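Local coordinates for alkyltransferase-like protein 1 (Schizosaccharomyces pombe, PDB 3GVA) that recognises O6-alkylguanine lesions in DNA, flips the damaged base into a hydrophobic binding pocket and so presents it to the nucleotide excision repair pathway, at residues R2-E16 and Y31-M45. Numbering follows the deposited sequence.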
ATOM      1  N   ARG A   2     -21.862   1.184  -7.281  1.00 59.07           N
ATOM      2  CA  ARG A   2     -21.485   0.752  -5.903  1.00 56.65           C
ATOM      3  C   ARG A   2     -20.070   1.193  -5.549  1.00 54.23           C
ATOM      4  O   ARG A   2     -19.748   1.401  -4.379  1.00 53.37           O
ATOM      5  CB  ARG A   2     -21.588  -0.772  -5.782  1.00 50.55           C
ATOM      6  CG  ARG A   2     -21.110  -1.310  -4.444  1.00 52.37           C
ATOM      7  CD  ARG A   2     -21.870  -0.674  -3.284  1.00 52.33           C
ATOM      8  NE  ARG A   2     -21.000  -0.380  -2.145  1.00 52.34           N
ATOM      9  CZ  ARG A   2     -20.265  -1.284  -1.501  1.00 52.91           C
ATOM     10  NH1 ARG A   2     -19.504  -0.918  -0.476  1.00 48.32           N
ATOM     11  NH2 ARG A   2     -20.288  -2.555  -1.880  1.00 52.85           N
ATOM     12  N   MET A   3     -19.231   1.334  -6.568  1.00 43.10           N
ATOM     13  CA  MET A   3     -17.845   1.740  -6.375  1.00 41.66           C
ATOM     14  C   MET A   3     -17.672   3.027  -5.570  1.00 41.30           C
ATOM     15  O   MET A   3     -16.756   3.125  -4.755  1.00 38.09           O
ATOM     16  CB  MET A   3     -17.148   1.888  -7.728  1.00 42.94           C
ATOM     17  CG  MET A   3     -16.827   0.569  -8.405  1.00 45.57           C
ATOM     18  SD  MET A   3     -15.659  -0.453  -7.466  1.00 49.40           S
ATOM     19  CE  MET A   3     -16.792  -1.641  -6.686  1.00 45.07           C
ATOM     20  N   ASP A   4     -18.539   4.013  -5.789  1.00 40.46           N
ATOM     21  CA  ASP A   4     -18.414   5.272  -5.061  1.00 38.40           C
ATOM     22  C   ASP A   4     -18.321   5.025  -3.554  1.00 34.73           C
ATOM     23  O   ASP A   4     -17.426   5.551  -2.883  1.00 31.86           O
ATOM     24  CB  ASP A   4     -19.587   6.210  -5.375  1.00 50.98           C
ATOM     25  CG  ASP A   4     -20.932   5.632  -4.964  1.00 54.25           C
ATOM     26  OD1 ASP A   4     -21.886   6.422  -4.831  1.00 57.07           O
ATOM     27  OD2 ASP A   4     -21.042   4.400  -4.783  1.00 53.73           O
ATOM     28  N   GLU A   5     -19.227   4.211  -3.019  1.00 30.02           N
ATOM     29  CA  GLU A   5     -19.189   3.922  -1.593  1.00 28.60           C
ATOM     30  C   GLU A   5     -18.091   2.914  -1.241  1.00 25.61           C
ATOM     31  O   GLU A   5     -17.541   2.950  -0.137  1.00 22.23           O
ATOM     32  CB  GLU A   5     -20.546   3.411  -1.100  1.00 36.54           C
ATOM     33  CG  GLU A   5     -20.677   3.533   0.409  1.00 44.37           C
ATOM     34  CD  GLU A   5     -22.104   3.451   0.915  1.00 48.93           C
ATOM     35  OE1 GLU A   5     -22.998   4.076   0.301  1.00 51.17           O
ATOM     36  OE2 GLU A   5     -22.324   2.777   1.947  1.00 51.48           O
ATOM     37  N   PHE A   6     -17.766   2.022  -2.176  1.00 23.95           N
ATOM     38  CA  PHE A   6     -16.727   1.022  -1.931  1.00 21.08           C
ATOM     39  C   PHE A   6     -15.372   1.695  -1.726  1.00 20.51           C
ATOM     40  O   PHE A   6     -14.611   1.312  -0.845  1.00 20.22           O
ATOM     41  CB  PHE A   6     -16.625   0.039  -3.106  1.00 20.09           C
ATOM     42  CG  PHE A   6     -15.530  -0.985  -2.945  1.00 20.56           C
ATOM     43  CD1 PHE A   6     -15.616  -1.971  -1.962  1.00 20.62           C
ATOM     44  CD2 PHE A   6     -14.398  -0.950  -3.758  1.00 21.06           C
ATOM     45  CE1 PHE A   6     -14.591  -2.900  -1.788  1.00 22.18           C
ATOM     46  CE2 PHE A   6     -13.368  -1.874  -3.593  1.00 20.48           C
ATOM     47  CZ  PHE A   6     -13.463  -2.850  -2.606  1.00 22.68           C
ATOM     48  N   TYR A   7     -15.070   2.691  -2.553  1.00 18.90           N
ATOM     49  CA  TYR A   7     -13.804   3.405  -2.460  1.00 22.21           C
ATOM     50  C   TYR A   7     -13.612   4.012  -1.076  1.00 19.43           C
ATOM     51  O   TYR A   7     -12.543   3.890  -0.485  1.00 16.09           O
ATOM     52  CB  TYR A   7     -13.731   4.506  -3.529  1.00 26.71           C
ATOM     53  CG  TYR A   7     -13.388   4.017  -4.924  1.00 31.73           C
ATOM     54  CD1 TYR A   7     -13.494   2.669  -5.266  1.00 34.29           C
ATOM     55  CD2 TYR A   7     -12.961   4.913  -5.907  1.00 34.43           C
ATOM     56  CE1 TYR A   7     -13.184   2.222  -6.559  1.00 36.46           C
ATOM     57  CE2 TYR A   7     -12.650   4.481  -7.201  1.00 36.42           C
ATOM     58  CZ  TYR A   7     -12.762   3.134  -7.519  1.00 39.10           C
ATOM     59  OH  TYR A   7     -12.456   2.705  -8.792  1.00 38.74           O
ATOM     60  N   THR A   8     -14.653   4.659  -0.559  1.00 19.63           N
ATOM     61  CA  THR A   8     -14.572   5.277   0.760  1.00 18.60           C
ATOM     62  C   THR A   8     -14.342   4.233   1.856  1.00 18.49           C
ATOM     63  O   THR A   8     -13.660   4.502   2.849  1.00 20.51           O
ATOM     64  CB  THR A   8     -15.847   6.096   1.069  1.00 20.77           C
ATOM     65  OG1 THR A   8     -16.982   5.226   1.161  1.00 28.72           O
ATOM     66  CG2 THR A   8     -16.100   7.099  -0.052  1.00 18.15           C
ATOM     67  N   LYS A   9     -14.895   3.042   1.666  1.00 17.62           N
ATOM     68  CA  LYS A   9     -14.740   1.949   2.628  1.00 18.84           C
ATOM     69  C   LYS A   9     -13.288   1.462   2.592  1.00 19.34           C
ATOM     70  O   LYS A   9     -12.714   1.055   3.613  1.00 14.21           O
ATOM     71  CB  LYS A   9     -15.688   0.807   2.261  1.00 34.59           C
ATOM     72  CG  LYS A   9     -15.953  -0.174   3.391  1.00 44.23           C
ATOM     73  CD  LYS A   9     -16.906  -1.280   2.952  1.00 50.93           C
ATOM     74  CE  LYS A   9     -17.366  -2.115   4.140  1.00 56.00           C
ATOM     75  NZ  LYS A   9     -16.224  -2.643   4.945  1.00 60.32           N
ATOM     76  N   VAL A  10     -12.703   1.502   1.396  1.00 20.81           N
ATOM     77  CA  VAL A  10     -11.317   1.099   1.208  1.00 18.88           C
ATOM     78  C   VAL A  10     -10.420   2.130   1.891  1.00 19.07           C
ATOM     79  O   VAL A  10      -9.518   1.767   2.647  1.00 15.89           O
ATOM     80  CB  VAL A  10     -10.961   1.022  -0.297  1.00 18.02           C
ATOM     81  CG1 VAL A  10      -9.451   0.936  -0.475  1.00 17.41           C
ATOM     82  CG2 VAL A  10     -11.634  -0.207  -0.929  1.00 21.35           C
ATOM     83  N   TYR A  11     -10.672   3.415   1.628  1.00 16.46           N
ATOM     84  CA  TYR A  11      -9.862   4.468   2.236  1.00 19.43           C
ATOM     85  C   TYR A  11      -9.941   4.429   3.752  1.00 16.85           C
ATOM     86  O   TYR A  11      -8.936   4.644   4.421  1.00 18.34           O
ATOM     87  CB  TYR A  11     -10.270   5.851   1.709  1.00 17.48           C
ATOM     88  CG  TYR A  11     -10.209   5.938   0.194  1.00 19.64           C
ATOM     89  CD1 TYR A  11      -9.346   5.109  -0.539  1.00 20.93           C
ATOM     90  CD2 TYR A  11     -11.014   6.833  -0.509  1.00 19.74           C
ATOM     91  CE1 TYR A  11      -9.296   5.169  -1.934  1.00 17.34           C
ATOM     92  CE2 TYR A  11     -10.969   6.907  -1.900  1.00 19.49           C
ATOM     93  CZ  TYR A  11     -10.109   6.069  -2.602  1.00 20.41           C
ATOM     94  OH  TYR A  11     -10.069   6.127  -3.973  1.00 23.02           O
ATOM     95  N   ASP A  12     -11.127   4.142   4.286  1.00 19.87           N
ATOM     96  CA  ASP A  12     -11.313   4.043   5.728  1.00 22.67           C
ATOM     97  C   ASP A  12     -10.408   2.949   6.257  1.00 22.02           C
ATOM     98  O   ASP A  12      -9.771   3.100   7.296  1.00 25.79           O
ATOM     99  CB  ASP A  12     -12.756   3.666   6.090  1.00 32.40           C
ATOM    100  CG  ASP A  12     -13.707   4.828   5.994  1.00 40.70           C
ATOM    101  OD1 ASP A  12     -13.307   5.945   6.370  1.00 45.82           O
ATOM    102  OD2 ASP A  12     -14.863   4.623   5.561  1.00 47.29           O
ATOM    103  N   ALA A  13     -10.361   1.838   5.535  1.00 20.15           N
ATOM    104  CA  ALA A  13      -9.539   0.715   5.948  1.00 20.36           C
ATOM    105  C   ALA A  13      -8.057   1.069   5.918  1.00 17.18           C
ATOM    106  O   ALA A  13      -7.317   0.722   6.837  1.00 18.23           O
ATOM    107  CB  ALA A  13      -9.820  -0.502   5.055  1.00 22.94           C
ATOM    108  N   VAL A  14      -7.622   1.754   4.865  1.00 17.01           N
ATOM    109  CA  VAL A  14      -6.218   2.137   4.750  1.00 16.33           C
ATOM    110  C   VAL A  14      -5.834   3.103   5.883  1.00 16.78           C
ATOM    111  O   VAL A  14      -4.740   3.018   6.449  1.00 15.28           O
ATOM    112  CB  VAL A  14      -5.928   2.794   3.371  1.00 18.66           C
ATOM    113  CG1 VAL A  14      -4.479   3.257   3.307  1.00 16.54           C
ATOM    114  CG2 VAL A  14      -6.210   1.792   2.244  1.00 17.04           C
ATOM    115  N   CYS A  15      -6.742   4.012   6.219  1.00 21.41           N
ATOM    116  CA  CYS A  15      -6.492   4.971   7.295  1.00 24.50           C
ATOM    117  C   CYS A  15      -6.271   4.251   8.621  1.00 24.91           C
ATOM    118  O   CYS A  15      -5.775   4.838   9.580  1.00 25.26           O
ATOM    119  CB  CYS A  15      -7.671   5.943   7.438  1.00 23.09           C
ATOM    120  SG  CYS A  15      -7.789   7.174   6.125  1.00 31.29           S
ATOM    121  N   GLU A  16      -6.643   2.978   8.679  1.00 25.29           N
ATOM    122  CA  GLU A  16      -6.457   2.208   9.901  1.00 26.28           C
ATOM    123  C   GLU A  16      -5.116   1.485   9.997  1.00 24.28           C
ATOM    124  O   GLU A  16      -4.747   1.033  11.076  1.00 22.55           O
ATOM    125  CB  GLU A  16      -7.592   1.209  10.072  1.00 33.42           C
ATOM    126  CG  GLU A  16      -8.899   1.860  10.451  1.00 37.67           C
ATOM    127  CD  GLU A  16      -9.988   0.843  10.682  1.00 43.92           C
ATOM    128  OE1 GLU A  16     -10.420   0.203   9.701  1.00 42.12           O
ATOM    129  OE2 GLU A  16     -10.404   0.676  11.849  1.00 48.81           O
ATOM    130  N   TYR A  31     -10.281  -7.649   4.648  1.00 27.21           N
ATOM    131  CA  TYR A  31     -10.546  -6.917   5.881  1.00 30.19           C
ATOM    132  C   TYR A  31     -11.889  -6.173   5.859  1.00 28.77           C
ATOM    133  O   TYR A  31     -12.574  -6.098   6.877  1.00 30.88           O
ATOM    134  CB  TYR A  31      -9.424  -5.915   6.154  1.00 28.02           C
ATOM    135  CG  TYR A  31      -9.624  -5.120   7.420  1.00 30.54           C
ATOM    136  CD1 TYR A  31      -9.602  -5.741   8.665  1.00 32.85           C
ATOM    137  CD2 TYR A  31      -9.827  -3.740   7.375  1.00 31.80           C
ATOM    138  CE1 TYR A  31      -9.773  -5.011   9.836  1.00 32.06           C
ATOM    139  CE2 TYR A  31     -10.001  -3.003   8.539  1.00 30.06           C
ATOM    140  CZ  TYR A  31      -9.969  -3.647   9.764  1.00 32.69           C
ATOM    141  OH  TYR A  31     -10.120  -2.922  10.919  1.00 33.53           O
ATOM    142  N   VAL A  32     -12.260  -5.621   4.708  1.00 23.43           N
ATOM    143  CA  VAL A  32     -13.521  -4.893   4.599  1.00 26.04           C
ATOM    144  C   VAL A  32     -14.699  -5.770   4.175  1.00 27.42           C
ATOM    145  O   VAL A  32     -15.740  -5.256   3.764  1.00 26.62           O
ATOM    146  CB  VAL A  32     -13.413  -3.701   3.618  1.00 25.38           C
ATOM    147  CG1 VAL A  32     -12.355  -2.735   4.097  1.00 23.40           C
ATOM    148  CG2 VAL A  32     -13.114  -4.189   2.213  1.00 27.45           C
ATOM    149  N   GLY A  33     -14.523  -7.087   4.268  1.00 33.82           N
ATOM    150  CA  GLY A  33     -15.583  -8.022   3.913  1.00 36.17           C
ATOM    151  C   GLY A  33     -15.923  -8.156   2.437  1.00 39.56           C
ATOM    152  O   GLY A  33     -17.068  -8.461   2.091  1.00 41.23           O
ATOM    153  N   MET A  34     -14.941  -7.948   1.568  1.00 27.75           N
ATOM    154  CA  MET A  34     -15.148  -8.050   0.123  1.00 27.80           C
ATOM    155  C   MET A  34     -13.960  -8.816  -0.466  1.00 27.27           C
ATOM    156  O   MET A  34     -13.297  -8.340  -1.392  1.00 27.80           O
ATOM    157  CB  MET A  34     -15.218  -6.648  -0.489  1.00 44.85           C
ATOM    158  CG  MET A  34     -16.213  -5.716   0.181  1.00 49.78           C
ATOM    159  SD  MET A  34     -17.638  -5.381  -0.859  1.00 60.09           S
ATOM    160  CE  MET A  34     -18.604  -6.831  -0.545  1.00 50.34           C
ATOM    161  N   PRO A  35     -13.698 -10.023   0.053  1.00 35.25           N
ATOM    162  CA  PRO A  35     -12.598 -10.901  -0.367  1.00 35.47           C
ATOM    163  C   PRO A  35     -12.306 -11.058  -1.859  1.00 34.18           C
ATOM    164  O   PRO A  35     -11.168 -11.327  -2.232  1.00 36.36           O
ATOM    165  CB  PRO A  35     -12.938 -12.230   0.312  1.00 40.10           C
ATOM    166  CG  PRO A  35     -14.433 -12.166   0.472  1.00 42.35           C
ATOM    167  CD  PRO A  35     -14.630 -10.756   0.928  1.00 39.52           C
ATOM    168  N   SER A  36     -13.305 -10.886  -2.714  1.00 32.46           N
ATOM    169  CA  SER A  36     -13.077 -11.039  -4.150  1.00 32.33           C
ATOM    170  C   SER A  36     -12.827  -9.716  -4.870  1.00 32.16           C
ATOM    171  O   SER A  36     -12.669  -9.696  -6.092  1.00 32.12           O
ATOM    172  CB  SER A  36     -14.276 -11.728  -4.807  1.00 29.19           C
ATOM    173  OG  SER A  36     -15.400 -10.865  -4.828  1.00 32.21           O
ATOM    174  N   TYR A  37     -12.770  -8.622  -4.116  1.00 27.16           N
ATOM    175  CA  TYR A  37     -12.585  -7.304  -4.712  1.00 24.92           C
ATOM    176  C   TYR A  37     -11.178  -6.721  -4.646  1.00 24.26           C
ATOM    177  O   TYR A  37     -11.017  -5.501  -4.651  1.00 24.22           O
ATOM    178  CB  TYR A  37     -13.564  -6.309  -4.076  1.00 37.31           C
ATOM    179  CG  TYR A  37     -15.013  -6.564  -4.429  1.00 39.10           C
ATOM    180  CD1 TYR A  37     -15.654  -7.737  -4.028  1.00 44.01           C
ATOM    181  CD2 TYR A  37     -15.736  -5.646  -5.189  1.00 43.10           C
ATOM    182  CE1 TYR A  37     -16.980  -7.991  -4.379  1.00 46.63           C
ATOM    183  CE2 TYR A  37     -17.066  -5.891  -5.548  1.00 46.98           C
ATOM    184  CZ  TYR A  37     -17.680  -7.066  -5.139  1.00 47.28           C
ATOM    185  OH  TYR A  37     -18.992  -7.315  -5.486  1.00 51.02           O
ATOM    186  N   ALA A  38     -10.162  -7.577  -4.607  1.00 20.90           N
ATOM    187  CA  ALA A  38      -8.790  -7.100  -4.531  1.00 22.12           C
ATOM    188  C   ALA A  38      -8.439  -6.165  -5.683  1.00 21.73           C
ATOM    189  O   ALA A  38      -7.775  -5.161  -5.475  1.00 17.50           O
ATOM    190  CB  ALA A  38      -7.816  -8.276  -4.486  1.00 18.04           C
ATOM    191  N   ARG A  39      -8.888  -6.470  -6.897  1.00 25.20           N
ATOM    192  CA  ARG A  39      -8.560  -5.589  -8.011  1.00 26.36           C
ATOM    193  C   ARG A  39      -9.294  -4.263  -7.894  1.00 27.25           C
ATOM    194  O   ARG A  39      -8.774  -3.223  -8.307  1.00 27.62           O
ATOM    195  CB  ARG A  39      -8.858  -6.266  -9.355  1.00 38.43           C
ATOM    196  CG  ARG A  39      -7.876  -7.396  -9.682  1.00 40.33           C
ATOM    197  CD  ARG A  39      -8.082  -7.952 -11.093  1.00 46.71           C
ATOM    198  NE  ARG A  39      -7.670  -7.008 -12.128  1.00 51.48           N
ATOM    199  CZ  ARG A  39      -7.917  -7.169 -13.426  1.00 54.95           C
ATOM    200  NH1 ARG A  39      -8.575  -8.236 -13.852  1.00 54.61           N
ATOM    201  NH2 ARG A  39      -7.504  -6.262 -14.299  1.00 58.53           N
ATOM    202  N   GLN A  40     -10.492  -4.299  -7.317  1.00 25.79           N
ATOM    203  CA  GLN A  40     -11.276  -3.084  -7.120  1.00 27.56           C
ATOM    204  C   GLN A  40     -10.566  -2.219  -6.087  1.00 26.65           C
ATOM    205  O   GLN A  40     -10.522  -0.994  -6.219  1.00 26.86           O
ATOM    206  CB  GLN A  40     -12.689  -3.412  -6.627  1.00 32.86           C
ATOM    207  CG  GLN A  40     -13.624  -3.965  -7.691  1.00 37.20           C
ATOM    208  CD  GLN A  40     -13.196  -5.321  -8.201  1.00 40.32           C
ATOM    209  OE1 GLN A  40     -12.894  -6.223  -7.422  1.00 43.39           O
ATOM    210  NE2 GLN A  40     -13.180  -5.479  -9.520  1.00 45.61           N
ATOM    211  N   VAL A  41     -10.028  -2.864  -5.053  1.00 26.50           N
ATOM    212  CA  VAL A  41      -9.287  -2.148  -4.021  1.00 26.28           C
ATOM    213  C   VAL A  41      -8.121  -1.444  -4.716  1.00 27.29           C
ATOM    214  O   VAL A  41      -7.857  -0.264  -4.472  1.00 24.35           O
ATOM    215  CB  VAL A  41      -8.731  -3.116  -2.959  1.00 23.10           C
ATOM    216  CG1 VAL A  41      -7.761  -2.384  -2.021  1.00 19.29           C
ATOM    217  CG2 VAL A  41      -9.872  -3.714  -2.168  1.00 18.41           C
ATOM    218  N   GLY A  42      -7.430  -2.177  -5.589  1.00 23.07           N
ATOM    219  CA  GLY A  42      -6.315  -1.593  -6.317  1.00 21.68           C
ATOM    220  C   GLY A  42      -6.747  -0.387  -7.135  1.00 21.74           C
ATOM    221  O   GLY A  42      -6.016   0.593  -7.259  1.00 20.33           O
ATOM    222  N   GLN A  43      -7.949  -0.455  -7.687  1.00 22.07           N
ATOM    223  CA  GLN A  43      -8.494   0.635  -8.485  1.00 24.51           C
ATOM    224  C   GLN A  43      -8.763   1.842  -7.580  1.00 23.76           C
ATOM    225  O   GLN A  43      -8.437   2.979  -7.923  1.00 20.35           O
ATOM    226  CB  GLN A  43      -9.788   0.170  -9.153  1.00 47.99           C
ATOM    227  CG  GLN A  43      -9.960   0.610 -10.600  1.00 58.51           C
ATOM    228  CD  GLN A  43      -8.842   0.117 -11.503  1.00 61.38           C
ATOM    229  OE1 GLN A  43      -8.518  -1.069 -11.514  1.00 67.57           O
ATOM    230  NE2 GLN A  43      -8.251   1.029 -12.270  1.00 59.77           N
ATOM    231  N   ALA A  44      -9.359   1.591  -6.421  1.00 24.85           N
ATOM    232  CA  ALA A  44      -9.644   2.668  -5.474  1.00 27.15           C
ATOM    233  C   ALA A  44      -8.356   3.405  -5.126  1.00 26.15           C
ATOM    234  O   ALA A  44      -8.305   4.637  -5.120  1.00 27.46           O
ATOM    235  CB  ALA A  44     -10.269   2.102  -4.202  1.00 25.09           C
ATOM    236  N   MET A  45      -7.313   2.634  -4.838  1.00 28.01           N
ATOM    237  CA  MET A  45      -6.022   3.197  -4.466  1.00 27.12           C
ATOM    238  C   MET A  45      -5.387   3.967  -5.612  1.00 28.98           C
ATOM    239  O   MET A  45      -4.744   5.000  -5.400  1.00 28.85           O
ATOM    240  CB  MET A  45      -5.075   2.081  -3.999  1.00 16.98           C
ATOM    241  CG  MET A  45      -5.546   1.381  -2.743  1.00 18.22           C
ATOM    242  SD  MET A  45      -5.963   2.592  -1.473  1.00 22.73           S
ATOM    243  CE  MET A  45      -4.312   3.187  -1.051  1.00 19.79           C
TER
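The ring of Y7 lies flat on the backbone of A44: A44 CA sits 3.6 Å from the ring centroid, over its centre, a CH-pi contact. Alanine suits this place, since its methyl is small enough for the ring to settle on the backbone, with Y7 CA and A44 CA 5.2 Å apart. The axes of helices 3-14 and 38-45 cross at -82°. One turn on, Y11 meets A44 with its edge, and its OH donates to A44 O at 2.6 Å from above the carbonyl plane. M45 SD also lies at the edge of that ring, a Met-aromatic contact, while touching V10 and V14.

With CG anti to the backbone N (chi1 178°), the flat apolar ring of F6 fits among M34, Y37, Q40 and V41; F6 CZ lies 3.7 Å from V41 CG2. The Y37 ring stands obliquely to it, planes 47° apart. The long K9 chain runs alongside V32 in the opposite direction, bending at its end so that K9 NZ donates to V32 O (2.9 Å), just after helix 25-31 ends; V32 CG1 packs on A13.

Helix 25-31 backs the joint: I28 touches A13, and Y25, thought to be required for nucleotide flipping, touches V41 and M45. Helix 38-46 also bears R39, assigned as the arginine finger.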